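Local coordinates for protein glutathione s-transferase S2 (Nilaparvata lugens, PDB 5H5L) that probably conjugates glutathione to electrophilic substrates as a sigma-class transferase, and serves the brown planthopper as a glutathione-requiring prostaglandin D synthase, at residues B[15-27]-B[64-77]. Numbering follows the deposited sequence.
Sequences GEPIRWMLSYLDV and STAIARYLGKKAGL. With GSH (glutathione), chain E.
I18 meets S64 and I67 where two helices of the thioredoxin-like domain, 15-25 and 64-75, begin a nearly parallel run, their axes 9.3 Å apart and 10° from alignment. I18 CD1 comes nearest to S64 at its CA, 4.1 Å away; the polar atoms of S64 hold glutathione, OG lying 2.7 Å from ligand O11 and N donating to O12 at the helix's N-terminal end. One turn on, I67 CG2 packs 3.8 Å from I18 CG1. Knobs-into-holes packing then works in both directions. L71 enters the hole formed by I18, M21, L22 and L25, while M21 fills that of A68, L71, G72 and A75. Bends at chi2 (-54°) and chi3 (-59°) curl the methionine so that CE rests against the G72 backbone, 3.5 Å from CA of that glycine. A75 CB touches both L25 CD2 and the edge of the Y24 ring. Beyond the Schellman turn at G76, L77 doubles back over that ring. Were Y24 an alanine, L77 CD1 would probably lose the ring face it rests on and A75 CB its edge contact. The closing CH-pi contact sets L77 CD1 over one face, 3.8 Å from the Y24 ring centroid and displaced toward CE2.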
ATOM      1  N   GLY B  15      -9.285  -7.081   9.166  1.00 23.72           N
ATOM      2  CA  GLY B  15      -9.249  -8.525   9.157  1.00 24.19           C
ATOM      3  C   GLY B  15     -10.165  -9.124   8.109  1.00 16.62           C
ATOM      4  O   GLY B  15      -9.881 -10.189   7.566  1.00 19.15           O
ATOM      5  N   GLU B  16     -11.272  -8.439   7.790  1.00 24.92           N
ATOM      6  CA  GLU B  16     -12.323  -9.064   6.985  1.00 20.20           C
ATOM      7  C   GLU B  16     -11.883  -9.398   5.574  1.00 14.92           C
ATOM      8  O   GLU B  16     -12.230 -10.492   5.090  1.00 16.04           O
ATOM      9  CB  GLU B  16     -13.551  -8.140   6.950  1.00 22.93           C
ATOM     10  CG  GLU B  16     -14.866  -8.842   6.603  1.00 21.16           C
ATOM     11  CD  GLU B  16     -15.318  -9.827   7.677  1.00 31.56           C
ATOM     12  OE1 GLU B  16     -14.763  -9.754   8.798  1.00 26.25           O
ATOM     13  OE2 GLU B  16     -16.217 -10.666   7.399  1.00 25.92           O
ATOM     14  N   PRO B  17     -11.120  -8.560   4.877  1.00 14.53           N
ATOM     15  CA  PRO B  17     -10.632  -8.985   3.570  1.00 14.43           C
ATOM     16  C   PRO B  17      -9.881 -10.292   3.627  1.00 18.79           C
ATOM     17  O   PRO B  17     -10.026 -11.121   2.721  1.00 16.48           O
ATOM     18  CB  PRO B  17      -9.752  -7.812   3.122  1.00 18.61           C
ATOM     19  CG  PRO B  17      -9.646  -6.921   4.230  1.00 23.81           C
ATOM     20  CD  PRO B  17     -10.728  -7.176   5.186  1.00 15.46           C
ATOM     21  N   ILE B  18      -9.110 -10.533   4.690  1.00 15.45           N
ATOM     22  CA  ILE B  18      -8.385 -11.795   4.767  1.00 17.10           C
ATOM     23  C   ILE B  18      -9.343 -12.944   5.069  1.00 16.14           C
ATOM     24  O   ILE B  18      -9.257 -14.023   4.469  1.00 17.88           O
ATOM     25  CB  ILE B  18      -7.266 -11.685   5.818  1.00 18.28           C
ATOM     26  CG1 ILE B  18      -6.250 -10.605   5.415  1.00 15.21           C
ATOM     27  CG2 ILE B  18      -6.549 -13.019   5.960  1.00 15.92           C
ATOM     28  CD1 ILE B  18      -5.373 -10.133   6.525  1.00 14.56           C
ATOM     29  N   ARG B  19     -10.294 -12.725   5.982  1.00 18.89           N
ATOM     30  CA  ARG B  19     -11.299 -13.757   6.241  1.00 22.47           C
ATOM     31  C   ARG B  19     -12.081 -14.100   4.978  1.00 19.89           C
ATOM     32  O   ARG B  19     -12.325 -15.282   4.685  1.00 17.98           O
ATOM     33  CB  ARG B  19     -12.248 -13.300   7.355  1.00 15.31           C
ATOM     34  CG  ARG B  19     -11.599 -13.074   8.726  1.00 20.41           C
ATOM     35  CD  ARG B  19     -12.526 -12.307   9.671  1.00 27.78           C
ATOM     36  NE  ARG B  19     -11.944 -11.994  10.976  1.00 21.17           N
ATOM     37  CZ  ARG B  19     -12.056 -10.826  11.592  1.00 23.37           C
ATOM     38  NH1 ARG B  19     -12.718  -9.818  11.031  1.00 24.78           N
ATOM     39  NH2 ARG B  19     -11.485 -10.647  12.775  1.00 29.93           N
ATOM     40  N   TRP B  20     -12.491 -13.084   4.208  1.00 20.10           N
ATOM     41  CA  TRP B  20     -13.223 -13.375   2.981  1.00 20.88           C
ATOM     42  C   TRP B  20     -12.362 -14.134   1.994  1.00 19.67           C
ATOM     43  O   TRP B  20     -12.845 -15.048   1.327  1.00 20.08           O
ATOM     44  CB  TRP B  20     -13.750 -12.099   2.304  1.00 21.28           C
ATOM     45  CG  TRP B  20     -14.898 -11.431   3.019  1.00 20.09           C
ATOM     46  CD1 TRP B  20     -15.270 -11.617   4.312  1.00 26.32           C
ATOM     47  CD2 TRP B  20     -15.820 -10.463   2.472  1.00 18.84           C
ATOM     48  NE1 TRP B  20     -16.359 -10.826   4.613  1.00 24.10           N
ATOM     49  CE2 TRP B  20     -16.708 -10.109   3.501  1.00 22.59           C
ATOM     50  CE3 TRP B  20     -15.962  -9.855   1.223  1.00 25.20           C
ATOM     51  CZ2 TRP B  20     -17.716  -9.192   3.327  1.00 19.37           C
ATOM     52  CZ3 TRP B  20     -16.976  -8.937   1.050  1.00 21.09           C
ATOM     53  CH2 TRP B  20     -17.850  -8.631   2.090  1.00 17.06           C
ATOM     54  N   MET B  21     -11.090 -13.748   1.846  1.00 18.36           N
ATOM     55  CA  MET B  21     -10.221 -14.453   0.900  1.00 16.71           C
ATOM     56  C   MET B  21     -10.006 -15.903   1.325  1.00 14.92           C
ATOM     57  O   MET B  21     -10.004 -16.818   0.489  1.00 15.94           O
ATOM     58  CB  MET B  21      -8.881 -13.727   0.773  1.00 20.00           C
ATOM     59  CG  MET B  21      -8.927 -12.431  -0.049  1.00 17.73           C
ATOM     60  SD  MET B  21      -9.625 -12.643  -1.677  1.00 17.39           S
ATOM     61  CE  MET B  21      -8.550 -13.828  -2.379  1.00 19.97           C
ATOM     62  N   LEU B  22      -9.823 -16.130   2.608  1.00 15.09           N
ATOM     63  CA  LEU B  22      -9.630 -17.505   3.072  1.00 17.60           C
ATOM     64  C   LEU B  22     -10.914 -18.311   2.892  1.00 17.41           C
ATOM     65  O   LEU B  22     -10.866 -19.484   2.499  1.00 21.87           O
ATOM     66  CB  LEU B  22      -9.189 -17.500   4.529  1.00 19.10           C
ATOM     67  CG  LEU B  22      -7.767 -16.983   4.804  1.00 19.16           C
ATOM     68  CD1 LEU B  22      -7.603 -16.780   6.255  1.00 20.54           C
ATOM     69  CD2 LEU B  22      -6.758 -17.992   4.314  1.00 18.28           C
ATOM     70  N   SER B  23     -12.064 -17.659   3.081  1.00 25.54           N
ATOM     71  CA  SER B  23     -13.352 -18.314   2.831  1.00 22.47           C
ATOM     72  C   SER B  23     -13.509 -18.624   1.360  1.00 27.92           C
ATOM     73  O   SER B  23     -13.820 -19.759   0.981  1.00 26.60           O
ATOM     74  CB  SER B  23     -14.485 -17.427   3.321  1.00 23.71           C
ATOM     75  OG  SER B  23     -14.406 -17.297   4.717  1.00 21.55           O
ATOM     76  N   TYR B  24     -13.229 -17.644   0.500  1.00 26.62           N
ATOM     77  CA  TYR B  24     -13.265 -17.924  -0.926  1.00 25.83           C
ATOM     78  C   TYR B  24     -12.336 -19.069  -1.288  1.00 30.32           C
ATOM     79  O   TYR B  24     -12.631 -19.854  -2.191  1.00 20.32           O
ATOM     80  CB  TYR B  24     -12.882 -16.700  -1.732  1.00 18.17           C
ATOM     81  CG  TYR B  24     -13.066 -16.884  -3.209  1.00 24.00           C
ATOM     82  CD1 TYR B  24     -14.267 -16.570  -3.824  1.00 23.79           C
ATOM     83  CD2 TYR B  24     -12.047 -17.324  -3.997  1.00 17.56           C
ATOM     84  CE1 TYR B  24     -14.425 -16.698  -5.195  1.00 21.65           C
ATOM     85  CE2 TYR B  24     -12.198 -17.450  -5.366  1.00 22.67           C
ATOM     86  CZ  TYR B  24     -13.400 -17.149  -5.957  1.00 22.41           C
ATOM     87  OH  TYR B  24     -13.537 -17.277  -7.326  1.00 25.95           O
ATOM     88  N   LEU B  25     -11.172 -19.136  -0.646  1.00 20.54           N
ATOM     89  CA  LEU B  25     -10.216 -20.213  -0.928  1.00 24.91           C
ATOM     90  C   LEU B  25     -10.711 -21.571  -0.443  1.00 25.30           C
ATOM     91  O   LEU B  25     -10.182 -22.605  -0.871  1.00 28.71           O
ATOM     92  CB  LEU B  25      -8.879 -19.929  -0.246  1.00 22.80           C
ATOM     93  CG  LEU B  25      -7.785 -19.196  -1.002  1.00 24.66           C
ATOM     94  CD1 LEU B  25      -6.597 -19.018  -0.054  1.00 28.34           C
ATOM     95  CD2 LEU B  25      -7.350 -19.988  -2.242  1.00 26.79           C
ATOM     96  N   ASP B  26     -11.682 -21.566   0.459  1.00 30.43           N
ATOM     97  CA  ASP B  26     -12.269 -22.768   1.028  1.00 39.83           C
ATOM     98  C   ASP B  26     -11.233 -23.568   1.811  1.00 34.40           C
ATOM     99  O   ASP B  26     -11.167 -24.789   1.698  1.00 36.25           O
ATOM    100  CB  ASP B  26     -12.909 -23.624  -0.067  1.00 40.34           C
ATOM    101  CG  ASP B  26     -14.017 -24.524   0.468  1.00 47.85           C
ATOM    102  OD1 ASP B  26     -14.629 -24.155   1.493  1.00 39.24           O
ATOM    103  OD2 ASP B  26     -14.248 -25.604  -0.129  1.00 58.21           O
ATOM    104  N   VAL B  27     -10.411 -22.876   2.598  1.00 29.65           N
ATOM    105  CA  VAL B  27      -9.444 -23.543   3.475  1.00 30.10           C
ATOM    106  C   VAL B  27      -9.848 -23.284   4.914  1.00 21.75           C
ATOM    107  O   VAL B  27     -10.365 -22.208   5.228  1.00 21.88           O
ATOM    108  CB  VAL B  27      -7.999 -23.081   3.225  1.00 28.28           C
ATOM    109  CG1 VAL B  27      -7.571 -23.487   1.843  1.00 31.96           C
ATOM    110  CG2 VAL B  27      -7.866 -21.568   3.425  1.00 31.57           C
ATOM    111  N   SER B  64      -2.505  -6.195   5.405  1.00 12.14           N
ATOM    112  CA  SER B  64      -3.750  -6.721   4.850  1.00 12.87           C
ATOM    113  C   SER B  64      -3.699  -6.781   3.330  1.00 14.91           C
ATOM    114  O   SER B  64      -4.146  -7.765   2.732  1.00 11.99           O
ATOM    115  CB  SER B  64      -4.938  -5.863   5.299  1.00 16.13           C
ATOM    116  OG  SER B  64      -4.840  -4.543   4.788  1.00 16.45           O
ATOM    117  N   THR B  65      -3.149  -5.745   2.694  1.00 10.92           N
ATOM    118  CA  THR B  65      -3.093  -5.736   1.232  1.00  9.76           C
ATOM    119  C   THR B  65      -2.148  -6.813   0.702  1.00  9.82           C
ATOM    120  O   THR B  65      -2.501  -7.543  -0.232  1.00 10.57           O
ATOM    121  CB  THR B  65      -2.675  -4.360   0.704  1.00 16.00           C
ATOM    122  OG1 THR B  65      -3.563  -3.345   1.194  1.00 17.06           O
ATOM    123  CG2 THR B  65      -2.749  -4.303  -0.802  1.00 15.22           C
ATOM    124  N   ALA B  66      -0.932  -6.910   1.273  1.00 10.73           N
ATOM    125  CA  ALA B  66       0.023  -7.917   0.816  1.00 10.43           C
ATOM    126  C   ALA B  66      -0.563  -9.315   0.947  1.00  9.92           C
ATOM    127  O   ALA B  66      -0.380 -10.180   0.062  1.00  7.78           O
ATOM    128  CB  ALA B  66       1.332  -7.822   1.618  1.00 11.45           C
ATOM    129  N   ILE B  67      -1.230  -9.562   2.067  1.00 11.62           N
ATOM    130  CA  ILE B  67      -1.802 -10.888   2.319  1.00 12.59           C
ATOM    131  C   ILE B  67      -2.963 -11.155   1.373  1.00 10.83           C
ATOM    132  O   ILE B  67      -3.075 -12.242   0.799  1.00 11.43           O
ATOM    133  CB  ILE B  67      -2.244 -10.986   3.786  1.00 13.33           C
ATOM    134  CG1 ILE B  67      -1.031 -10.903   4.717  1.00 12.69           C
ATOM    135  CG2 ILE B  67      -3.090 -12.263   4.008  1.00 11.25           C
ATOM    136  CD1 ILE B  67      -1.356 -10.686   6.178  1.00 17.15           C
ATOM    137  N   ALA B  68      -3.831 -10.160   1.173  1.00 10.61           N
ATOM    138  CA  ALA B  68      -4.955 -10.335   0.251  1.00 10.01           C
ATOM    139  C   ALA B  68      -4.485 -10.699  -1.155  1.00 14.22           C
ATOM    140  O   ALA B  68      -5.074 -11.576  -1.812  1.00 11.36           O
ATOM    141  CB  ALA B  68      -5.793  -9.061   0.237  1.00 14.92           C
ATOM    142  N   ARG B  69      -3.413 -10.039  -1.633  1.00 12.30           N
ATOM    143  CA  ARG B  69      -2.870 -10.316  -2.959  1.00 11.59           C
ATOM    144  C   ARG B  69      -2.325 -11.739  -3.024  1.00 13.91           C
ATOM    145  O   ARG B  69      -2.525 -12.448  -4.013  1.00 12.18           O
ATOM    146  CB  ARG B  69      -1.767  -9.296  -3.300  1.00 12.11           C
ATOM    147  CG  ARG B  69      -1.185  -9.428  -4.742  1.00 15.79           C
ATOM    148  CD  ARG B  69       0.010  -8.439  -5.022  1.00 16.20           C
ATOM    149  NE  ARG B  69      -0.447  -7.049  -4.882  1.00  9.74           N
ATOM    150  CZ  ARG B  69      -0.182  -6.271  -3.845  1.00 13.71           C
ATOM    151  NH1 ARG B  69       0.580  -6.711  -2.837  1.00 11.72           N
ATOM    152  NH2 ARG B  69      -0.692  -5.048  -3.797  1.00 10.80           N
ATOM    153  N   TYR B  70      -1.601 -12.144  -1.981  1.00 13.74           N
ATOM    154  CA  TYR B  70      -1.066 -13.495  -1.886  1.00 10.65           C
ATOM    155  C   TYR B  70      -2.183 -14.535  -1.962  1.00 11.03           C
ATOM    156  O   TYR B  70      -2.157 -15.431  -2.816  1.00 14.28           O
ATOM    157  CB  TYR B  70      -0.290 -13.624  -0.567  1.00  9.73           C
ATOM    158  CG  TYR B  70       0.124 -15.033  -0.189  1.00 14.21           C
ATOM    159  CD1 TYR B  70       1.159 -15.672  -0.865  1.00 14.87           C
ATOM    160  CD2 TYR B  70      -0.495 -15.721   0.853  1.00 19.39           C
ATOM    161  CE1 TYR B  70       1.570 -16.942  -0.520  1.00 17.62           C
ATOM    162  CE2 TYR B  70      -0.084 -17.008   1.195  1.00 19.29           C
ATOM    163  CZ  TYR B  70       0.957 -17.599   0.505  1.00 19.97           C
ATOM    164  OH  TYR B  70       1.426 -18.842   0.798  1.00 26.24           O
ATOM    165  N   LEU B  71      -3.198 -14.401  -1.106  1.00 14.88           N
ATOM    166  CA  LEU B  71      -4.359 -15.294  -1.199  1.00 13.60           C
ATOM    167  C   LEU B  71      -5.084 -15.160  -2.532  1.00 15.77           C
ATOM    168  O   LEU B  71      -5.557 -16.157  -3.094  1.00 13.70           O
ATOM    169  CB  LEU B  71      -5.297 -15.030  -0.054  1.00 11.86           C
ATOM    170  CG  LEU B  71      -4.613 -15.182   1.293  1.00 13.74           C
ATOM    171  CD1 LEU B  71      -5.539 -14.756   2.375  1.00 15.55           C
ATOM    172  CD2 LEU B  71      -4.186 -16.615   1.508  1.00 21.41           C
ATOM    173  N   GLY B  72      -5.099 -13.967  -3.106  1.00 14.50           N
ATOM    174  CA  GLY B  72      -5.696 -13.808  -4.423  1.00 16.33           C
ATOM    175  C   GLY B  72      -4.988 -14.639  -5.464  1.00 19.04           C
ATOM    176  O   GLY B  72      -5.634 -15.247  -6.326  1.00 18.23           O
ATOM    177  N   LYS B  73      -3.649 -14.651  -5.423  1.00 15.80           N
ATOM    178  CA  LYS B  73      -2.895 -15.519  -6.323  1.00 15.13           C
ATOM    179  C   LYS B  73      -3.273 -16.969  -6.086  1.00 20.13           C
ATOM    180  O   LYS B  73      -3.493 -17.723  -7.031  1.00 18.47           O
ATOM    181  CB  LYS B  73      -1.383 -15.396  -6.119  1.00 17.00           C
ATOM    182  CG  LYS B  73      -0.722 -14.111  -6.567  1.00 26.80           C
ATOM    183  CD  LYS B  73      -0.580 -14.081  -8.056  1.00 37.92           C
ATOM    184  CE  LYS B  73      -0.023 -12.722  -8.504  1.00 37.12           C
ATOM    185  NZ  LYS B  73      -0.036 -12.594 -10.001  1.00 34.93           N
ATOM    186  N   LYS B  74      -3.326 -17.381  -4.819  1.00 16.30           N
ATOM    187  CA  LYS B  74      -3.690 -18.756  -4.516  1.00 22.52           C
ATOM    188  C   LYS B  74      -5.090 -19.073  -5.002  1.00 27.69           C
ATOM    189  O   LYS B  74      -5.364 -20.219  -5.371  1.00 25.58           O
ATOM    190  CB  LYS B  74      -3.592 -19.033  -3.015  1.00 16.93           C
ATOM    191  CG  LYS B  74      -2.161 -18.946  -2.464  1.00 21.76           C
ATOM    192  CD  LYS B  74      -1.865 -19.838  -1.300  1.00 37.85           C
ATOM    193  CE  LYS B  74      -0.948 -20.972  -1.747  1.00 45.74           C
ATOM    194  NZ  LYS B  74       0.490 -20.567  -1.811  1.00 44.99           N
ATOM    195  N   ALA B  75      -5.973 -18.073  -5.037  1.00 22.40           N
ATOM    196  CA  ALA B  75      -7.385 -18.269  -5.374  1.00 18.27           C
ATOM    197  C   ALA B  75      -7.662 -18.176  -6.858  1.00 23.22           C
ATOM    198  O   ALA B  75      -8.804 -18.380  -7.271  1.00 27.24           O
ATOM    199  CB  ALA B  75      -8.254 -17.254  -4.644  1.00 18.43           C
ATOM    200  N   GLY B  76      -6.665 -17.859  -7.668  1.00 19.10           N
ATOM    201  CA  GLY B  76      -6.921 -17.542  -9.062  1.00 23.37           C
ATOM    202  C   GLY B  76      -7.670 -16.247  -9.297  1.00 24.26           C
ATOM    203  O   GLY B  76      -8.379 -16.122 -10.307  1.00 21.29           O
ATOM    204  N   LEU B  77      -7.553 -15.290  -8.384  1.00 18.55           N
ATOM    205  CA  LEU B  77      -8.199 -13.988  -8.500  1.00 22.05           C
ATOM    206  C   LEU B  77      -7.195 -12.852  -8.642  1.00 18.05           C
ATOM    207  O   LEU B  77      -7.386 -11.767  -8.083  1.00 19.04           O
ATOM    208  CB  LEU B  77      -9.082 -13.744  -7.289  1.00 19.81           C
ATOM    209  CG  LEU B  77     -10.243 -14.713  -7.078  1.00 22.40           C
ATOM    210  CD1 LEU B  77     -11.011 -14.207  -5.898  1.00 21.54           C
ATOM    211  CD2 LEU B  77     -11.157 -14.830  -8.305  1.00 21.76           C
TER
HETATM  212  N1  GSH E 301      -1.098  -1.157   6.705  1.00 21.87           N
HETATM  213  CA1 GSH E 301      -1.615  -2.041   7.743  1.00 21.45           C
HETATM  214  C1  GSH E 301      -2.510  -3.106   7.088  1.00 17.77           C
HETATM  215  O11 GSH E 301      -3.128  -2.827   6.010  1.00 19.57           O
HETATM  216  O12 GSH E 301      -2.648  -4.254   7.608  1.00 15.85           O
HETATM  217  CB1 GSH E 301      -2.506  -1.223   8.719  1.00 20.78           C
HETATM  218  CG1 GSH E 301      -2.814  -2.114   9.912  1.00 23.51           C
HETATM  219  CD1 GSH E 301      -3.572  -1.280  10.994  1.00 33.39           C
HETATM  220  OE1 GSH E 301      -3.747  -0.116  10.871  1.00 27.73           O
HETATM  221  N2  GSH E 301      -4.066  -1.983  12.183  1.00 34.88           N
HETATM  222  CA2 GSH E 301      -4.795  -1.224  13.191  1.00 37.04           C
HETATM  223  C2  GSH E 301      -4.170  -1.484  14.549  1.00 30.55           C
HETATM  224  O2  GSH E 301      -3.523  -2.461  14.727  1.00 29.65           O
HETATM  225  CB2 GSH E 301      -6.213  -1.750  13.212  1.00 35.62           C
HETATM  226  SG2 GSH E 301      -6.987  -1.565  11.609  1.00 37.23           S
HETATM  227  N3  GSH E 301      -4.426  -0.540  15.625  1.00 40.18           N
HETATM  228  CA3 GSH E 301      -3.873  -0.792  16.952  1.00 42.21           C
HETATM  229  C3  GSH E 301      -2.651   0.076  17.186  1.00 41.30           C
HETATM  230  O31 GSH E 301      -2.209   0.824  16.285  1.00 42.63           O
HETATM  231  O32 GSH E 301      -2.110   0.020  18.302  1.00 45.76           O